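Local coordinates for carbohydrate-binding protein (Flavonifractor plautii, PDB 6N1B), which probably removes the acetyl group from N-acetylgalactosamine of the blood group A antigen, and binds the related B trisaccharide, at residues 27-39 / 388-402. Residues are numbered along the deposited sequence; the frame is centred on the assembly and turned at random.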
loop_
_atom_site.group_PDB
_atom_site.type_symbol
_atom_site.label_atom_id
_atom_site.label_comp_id
_atom_site.label_asym_id
_atom_site.label_seq_id
_atom_site.Cartn_x
_atom_site.Cartn_y
_atom_site.Cartn_z
ATOM N N SER A 27 -15.801 -15.191 10.293
ATOM C CA SER A 27 -14.567 -14.515 9.711
ATOM C C SER A 27 -14.619 -13.030 9.784
ATOM O O SER A 27 -15.699 -12.418 9.562
ATOM C CB SER A 27 -14.444 -14.798 8.227
ATOM O OG SER A 27 -14.377 -16.149 8.021
ATOM N N ALA A 28 -13.500 -12.365 10.214
ATOM C CA ALA A 28 -13.532 -10.893 10.294
ATOM C C ALA A 28 -13.750 -10.240 8.972
ATOM O O ALA A 28 -14.494 -9.279 8.890
ATOM C CB ALA A 28 -12.377 -10.318 10.987
ATOM N N LEU A 29 -13.142 -10.761 7.904
ATOM C CA LEU A 29 -13.437 -10.379 6.529
ATOM C C LEU A 29 -13.744 -11.607 5.723
ATOM O O LEU A 29 -13.182 -12.645 5.952
ATOM C CB LEU A 29 -12.255 -9.603 5.911
ATOM C CG LEU A 29 -11.832 -8.294 6.538
ATOM C CD1 LEU A 29 -10.523 -7.789 5.917
ATOM C CD2 LEU A 29 -12.898 -7.232 6.497
ATOM N N ASN A 30 -14.618 -11.429 4.704
ATOM C CA ASN A 30 -14.931 -12.515 3.775
ATOM C C ASN A 30 -14.107 -12.354 2.529
ATOM O O ASN A 30 -14.277 -11.351 1.797
ATOM C CB ASN A 30 -16.422 -12.400 3.459
ATOM C CG ASN A 30 -17.286 -12.664 4.707
ATOM O OD1 ASN A 30 -18.189 -11.774 4.963
ATOM N ND2 ASN A 30 -17.016 -13.664 5.394
ATOM N N LYS A 31 -13.194 -13.279 2.278
ATOM C CA LYS A 31 -12.339 -13.218 1.059
ATOM C C LYS A 31 -13.180 -13.562 -0.164
ATOM O O LYS A 31 -13.969 -14.510 -0.166
ATOM C CB LYS A 31 -11.226 -14.252 1.223
ATOM C CG LYS A 31 -10.229 -13.932 2.317
ATOM C CD LYS A 31 -9.270 -15.146 2.521
ATOM C CE LYS A 31 -8.177 -14.889 3.485
ATOM N NZ LYS A 31 -7.231 -16.025 3.564
ATOM N N ALA A 32 -12.976 -12.741 -1.193
ATOM C CA ALA A 32 -13.582 -13.032 -2.479
ATOM C C ALA A 32 -12.838 -14.200 -3.094
ATOM O O ALA A 32 -11.647 -14.317 -2.986
ATOM C CB ALA A 32 -13.532 -11.846 -3.423
ATOM N N PRO A 33 -13.550 -15.101 -3.816
ATOM C CA PRO A 33 -12.855 -16.192 -4.516
ATOM C C PRO A 33 -11.843 -15.682 -5.539
ATOM O O PRO A 33 -12.086 -14.607 -6.123
ATOM C CB PRO A 33 -14.013 -16.913 -5.243
ATOM C CG PRO A 33 -15.262 -16.386 -4.739
ATOM C CD PRO A 33 -15.014 -15.073 -4.021
ATOM N N GLY A 34 -10.786 -16.441 -5.720
ATOM C CA GLY A 34 -9.769 -16.064 -6.725
ATOM C C GLY A 34 -9.038 -14.764 -6.287
ATOM O O GLY A 34 -8.891 -14.545 -5.066
ATOM N N TYR A 35 -8.611 -14.013 -7.269
ATOM C CA TYR A 35 -7.905 -12.782 -7.008
ATOM C C TYR A 35 -8.175 -11.798 -8.125
ATOM O O TYR A 35 -9.071 -12.097 -8.956
ATOM C CB TYR A 35 -6.436 -13.003 -6.644
ATOM C CG TYR A 35 -5.681 -13.738 -7.723
ATOM C CD1 TYR A 35 -5.287 -13.120 -8.926
ATOM C CD2 TYR A 35 -5.363 -15.092 -7.573
ATOM C CE1 TYR A 35 -4.565 -13.842 -9.920
ATOM C CE2 TYR A 35 -4.669 -15.802 -8.592
ATOM C CZ TYR A 35 -4.258 -15.174 -9.737
ATOM O OH TYR A 35 -3.596 -15.833 -10.735
ATOM N N GLN A 36 -7.535 -10.610 -8.138
ATOM C CA GLN A 36 -7.842 -9.607 -9.146
ATOM C C GLN A 36 -6.716 -9.545 -10.097
ATOM O O GLN A 36 -5.539 -9.704 -9.787
ATOM C CB GLN A 36 -8.123 -8.237 -8.497
ATOM C CG GLN A 36 -9.418 -8.250 -7.722
ATOM C CD GLN A 36 -9.846 -6.913 -7.190
ATOM O OE1 GLN A 36 -9.114 -5.938 -7.241
ATOM N NE2 GLN A 36 -11.046 -6.882 -6.587
ATOM N N ASP A 37 -7.045 -9.317 -11.397
ATOM C CA ASP A 37 -6.003 -9.239 -12.434
ATOM C C ASP A 37 -5.381 -7.866 -12.509
ATOM O O ASP A 37 -6.005 -6.923 -12.904
ATOM C CB ASP A 37 -6.553 -9.672 -13.781
ATOM C CG ASP A 37 -6.840 -11.105 -13.796
ATOM O OD1 ASP A 37 -5.975 -11.989 -13.508
ATOM O OD2 ASP A 37 -8.007 -11.425 -14.070
ATOM N N PHE A 38 -4.142 -7.749 -12.162
ATOM C CA PHE A 38 -3.342 -6.564 -12.354
ATOM C C PHE A 38 -2.256 -6.849 -13.383
ATOM O O PHE A 38 -1.593 -7.892 -13.250
ATOM C CB PHE A 38 -2.684 -6.077 -11.069
ATOM C CG PHE A 38 -3.600 -5.467 -10.025
ATOM C CD1 PHE A 38 -4.559 -6.152 -9.274
ATOM C CD2 PHE A 38 -3.531 -4.091 -9.820
ATOM C CE1 PHE A 38 -5.381 -5.507 -8.364
ATOM C CE2 PHE A 38 -4.353 -3.476 -8.928
ATOM C CZ PHE A 38 -5.261 -4.173 -8.230
ATOM N N PRO A 39 -2.043 -5.995 -14.355
ATOM C CA PRO A 39 -1.012 -6.236 -15.358
ATOM C C PRO A 39 0.354 -5.900 -14.813
ATOM O O PRO A 39 0.534 -4.911 -14.095
ATOM C CB PRO A 39 -1.462 -5.361 -16.493
ATOM C CG PRO A 39 -2.101 -4.209 -15.817
ATOM C CD PRO A 39 -2.777 -4.745 -14.604
ATOM N N ARG A 388 0.346 -12.193 -5.545
ATOM C CA ARG A 388 -0.860 -11.669 -6.179
ATOM C C ARG A 388 -1.594 -10.689 -5.250
ATOM O O ARG A 388 -1.317 -10.578 -4.037
ATOM C CB ARG A 388 -1.885 -12.836 -6.457
ATOM C CG ARG A 388 -1.442 -13.978 -7.335
ATOM C CD ARG A 388 -1.124 -13.565 -8.769
ATOM N NE ARG A 388 -0.799 -14.774 -9.502
ATOM C CZ ARG A 388 -0.221 -14.817 -10.675
ATOM N NH1 ARG A 388 0.120 -13.688 -11.322
ATOM N NH2 ARG A 388 0.040 -16.012 -11.239
ATOM N N ILE A 389 -2.587 -10.008 -5.845
ATOM C CA ILE A 389 -3.506 -9.103 -5.137
ATOM C C ILE A 389 -4.912 -9.599 -5.318
ATOM O O ILE A 389 -5.358 -9.842 -6.465
ATOM C CB ILE A 389 -3.417 -7.651 -5.728
ATOM C CG1 ILE A 389 -2.034 -7.060 -5.465
ATOM C CG2 ILE A 389 -4.503 -6.774 -5.145
ATOM C CD1 ILE A 389 -1.730 -5.818 -6.350
ATOM N N GLY A 390 -5.617 -9.730 -4.191
ATOM C CA GLY A 390 -7.023 -10.097 -4.138
ATOM C C GLY A 390 -7.873 -9.132 -3.328
ATOM O O GLY A 390 -7.449 -7.986 -3.157
ATOM N N TYR A 391 -9.020 -9.604 -2.825
ATOM C CA TYR A 391 -9.977 -8.740 -2.241
ATOM C C TYR A 391 -10.756 -9.447 -1.182
ATOM O O TYR A 391 -11.074 -10.656 -1.280
ATOM C CB TYR A 391 -10.942 -8.230 -3.342
ATOM C CG TYR A 391 -12.008 -7.247 -2.873
ATOM C CD1 TYR A 391 -11.731 -5.916 -2.630
ATOM C CD2 TYR A 391 -13.301 -7.697 -2.636
ATOM C CE1 TYR A 391 -12.688 -5.051 -2.131
ATOM C CE2 TYR A 391 -14.296 -6.788 -2.158
ATOM C CZ TYR A 391 -13.950 -5.463 -1.945
ATOM O OH TYR A 391 -14.960 -4.594 -1.453
ATOM N N ALA A 392 -11.109 -8.713 -0.094
ATOM C CA ALA A 392 -11.970 -9.187 0.966
ATOM C C ALA A 392 -12.855 -8.053 1.443
ATOM O O ALA A 392 -12.513 -6.892 1.285
ATOM C CB ALA A 392 -11.078 -9.719 2.066
ATOM N N GLU A 393 -13.960 -8.415 2.113
ATOM C CA GLU A 393 -14.913 -7.386 2.469
ATOM C C GLU A 393 -15.751 -7.838 3.636
ATOM O O GLU A 393 -16.002 -9.079 3.777
ATOM C CB GLU A 393 -15.889 -7.172 1.269
ATOM C CG GLU A 393 -16.835 -5.946 1.385
ATOM C CD GLU A 393 -17.784 -5.926 0.146
ATOM O OE1 GLU A 393 -17.262 -5.578 -0.952
ATOM O OE2 GLU A 393 -18.960 -6.235 0.371
ATOM N N ASN A 394 -16.288 -6.913 4.431
ATOM C CA ASN A 394 -17.341 -7.280 5.390
ATOM C C ASN A 394 -18.022 -5.961 5.809
ATOM O O ASN A 394 -17.415 -4.865 5.673
ATOM C CB ASN A 394 -16.771 -8.002 6.648
ATOM C CG ASN A 394 -17.780 -8.870 7.359
ATOM O OD1 ASN A 394 -18.989 -8.917 6.954
ATOM N ND2 ASN A 394 -17.318 -9.595 8.345
ATOM N N SER A 395 -19.191 -6.097 6.416
ATOM C CA SER A 395 -19.761 -5.041 7.215
ATOM C C SER A 395 -18.751 -4.633 8.303
ATOM O O SER A 395 -18.163 -5.531 8.923
ATOM C CB SER A 395 -21.065 -5.596 7.891
ATOM O OG SER A 395 -21.360 -5.131 9.094
ATOM N N PHE A 396 -18.617 -3.353 8.500
ATOM C CA PHE A 396 -17.731 -2.865 9.591
ATOM C C PHE A 396 -18.219 -3.428 10.948
ATOM O O PHE A 396 -17.374 -3.951 11.737
ATOM C CB PHE A 396 -17.775 -1.342 9.625
ATOM C CG PHE A 396 -16.993 -0.785 10.818
ATOM C CD1 PHE A 396 -15.653 -0.717 10.785
ATOM C CD2 PHE A 396 -17.647 -0.330 11.950
ATOM C CE1 PHE A 396 -14.911 -0.151 11.890
ATOM C CE2 PHE A 396 -16.928 0.123 13.018
ATOM C CZ PHE A 396 -15.595 0.187 12.969
ATOM N N VAL A 397 -19.530 -3.444 11.195
ATOM C CA VAL A 397 -20.007 -3.933 12.470
ATOM C C VAL A 397 -19.711 -5.419 12.607
ATOM O O VAL A 397 -19.272 -5.866 13.674
ATOM C CB VAL A 397 -21.528 -3.606 12.639
ATOM C CG1 VAL A 397 -22.167 -4.337 13.773
ATOM C CG2 VAL A 397 -21.729 -2.104 12.751
ATOM N N GLU A 398 -19.978 -6.214 11.554
ATOM C CA GLU A 398 -19.721 -7.625 11.711
ATOM C C GLU A 398 -18.232 -7.938 11.890
ATOM O O GLU A 398 -17.844 -8.834 12.665
ATOM C CB GLU A 398 -20.292 -8.432 10.479
ATOM C CG GLU A 398 -21.795 -8.380 10.430
ATOM C CD GLU A 398 -22.504 -9.122 11.506
ATOM O OE1 GLU A 398 -21.940 -9.991 12.207
ATOM O OE2 GLU A 398 -23.764 -8.886 11.628
ATOM N N MET A 399 -17.405 -7.182 11.194
ATOM C CA MET A 399 -15.962 -7.301 11.358
ATOM C C MET A 399 -15.572 -7.059 12.832
ATOM O O MET A 399 -14.813 -7.859 13.438
ATOM C CB MET A 399 -15.258 -6.328 10.481
ATOM C CG MET A 399 -13.716 -6.291 10.663
ATOM S SD MET A 399 -12.998 -4.758 9.974
ATOM C CE MET A 399 -13.624 -3.576 11.097
ATOM N N MET A 400 -16.050 -5.945 13.381
ATOM C CA MET A 400 -15.744 -5.584 14.807
ATOM C C MET A 400 -16.236 -6.682 15.768
ATOM O O MET A 400 -15.520 -7.011 16.713
ATOM C CB MET A 400 -16.388 -4.276 15.130
ATOM C CG MET A 400 -15.778 -3.074 14.403
ATOM S SD MET A 400 -14.067 -2.706 14.819
ATOM C CE MET A 400 -14.304 -1.940 16.420
ATOM N N ARG A 401 -17.378 -7.260 15.479
ATOM C CA ARG A 401 -17.939 -8.308 16.358
ATOM C C ARG A 401 -16.951 -9.502 16.392
ATOM O O ARG A 401 -16.663 -10.098 17.484
ATOM C CB ARG A 401 -19.319 -8.765 15.918
ATOM C CG ARG A 401 -20.333 -7.715 16.140
ATOM C CD ARG A 401 -21.708 -8.098 15.619
ATOM N NE ARG A 401 -22.616 -7.074 16.024
ATOM C CZ ARG A 401 -23.867 -7.020 15.695
ATOM N NH1 ARG A 401 -24.452 -7.957 14.942
ATOM N NH2 ARG A 401 -24.595 -6.072 16.151
ATOM N N VAL A 402 -16.405 -9.850 15.232
ATOM C CA VAL A 402 -15.456 -10.958 15.198
ATOM C C VAL A 402 -14.166 -10.550 15.901
ATOM O O VAL A 402 -13.621 -11.317 16.735
ATOM C CB VAL A 402 -15.151 -11.438 13.790
ATOM C CG1 VAL A 402 -14.047 -12.444 13.716
ATOM C CG2 VAL A 402 -16.425 -11.984 13.138
HETATM O O HOH W 1 -18.556 -11.863 9.729
HETATM O O HOH W 2 -9.637 -12.430 -3.553
HETATM O O HOH W 3 -3.072 -10.268 -8.611
#
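The Y35 ring lies over the folded side chain of R388, whose CG sits 3.8 Å from the ring centroid and almost on its normal, a CH-pi contact. The bend at chi2 (-63°) folds the arginine along the ring, and the guanidinium lies 16° from the ring plane with Y35 OH over its face. Tyrosine and arginine suit this place because each offers a flat or aliphatic surface here and a polar end to other partners: Y35 OH hydrogen-bonds to A369 O, R388 NH1 to D49 O. Further along, I389 sets CD1 over one face of F38, 4.0 Å from its centroid, while CG2 reaches CE1; V52 and W97 help to enclose this apolar cluster. Strand 30-31 pairs antiparallel with 385-395 as the outermost strand of a sheet otherwise built from late strands 333-342, 351-361 and 385-395, consistent with the closure of a beta-propeller. N30 and E393 form its hydrogen-bonded pair, A32 N donates to Y391 O at 2.8 Å, and Q36 N to I389 O. A392 is small enough for its CB to nestle against L29 CB, 4.0 Å away. Where the strand gives way to helix 396-404, the N394 amide suits two acceptors: ND2 donates nearly straight (172°) to A28 O at 2.9 Å and also to a water bound to S27 O. The small A28 lets V402 CG1 come to 3.8 Å from its CB.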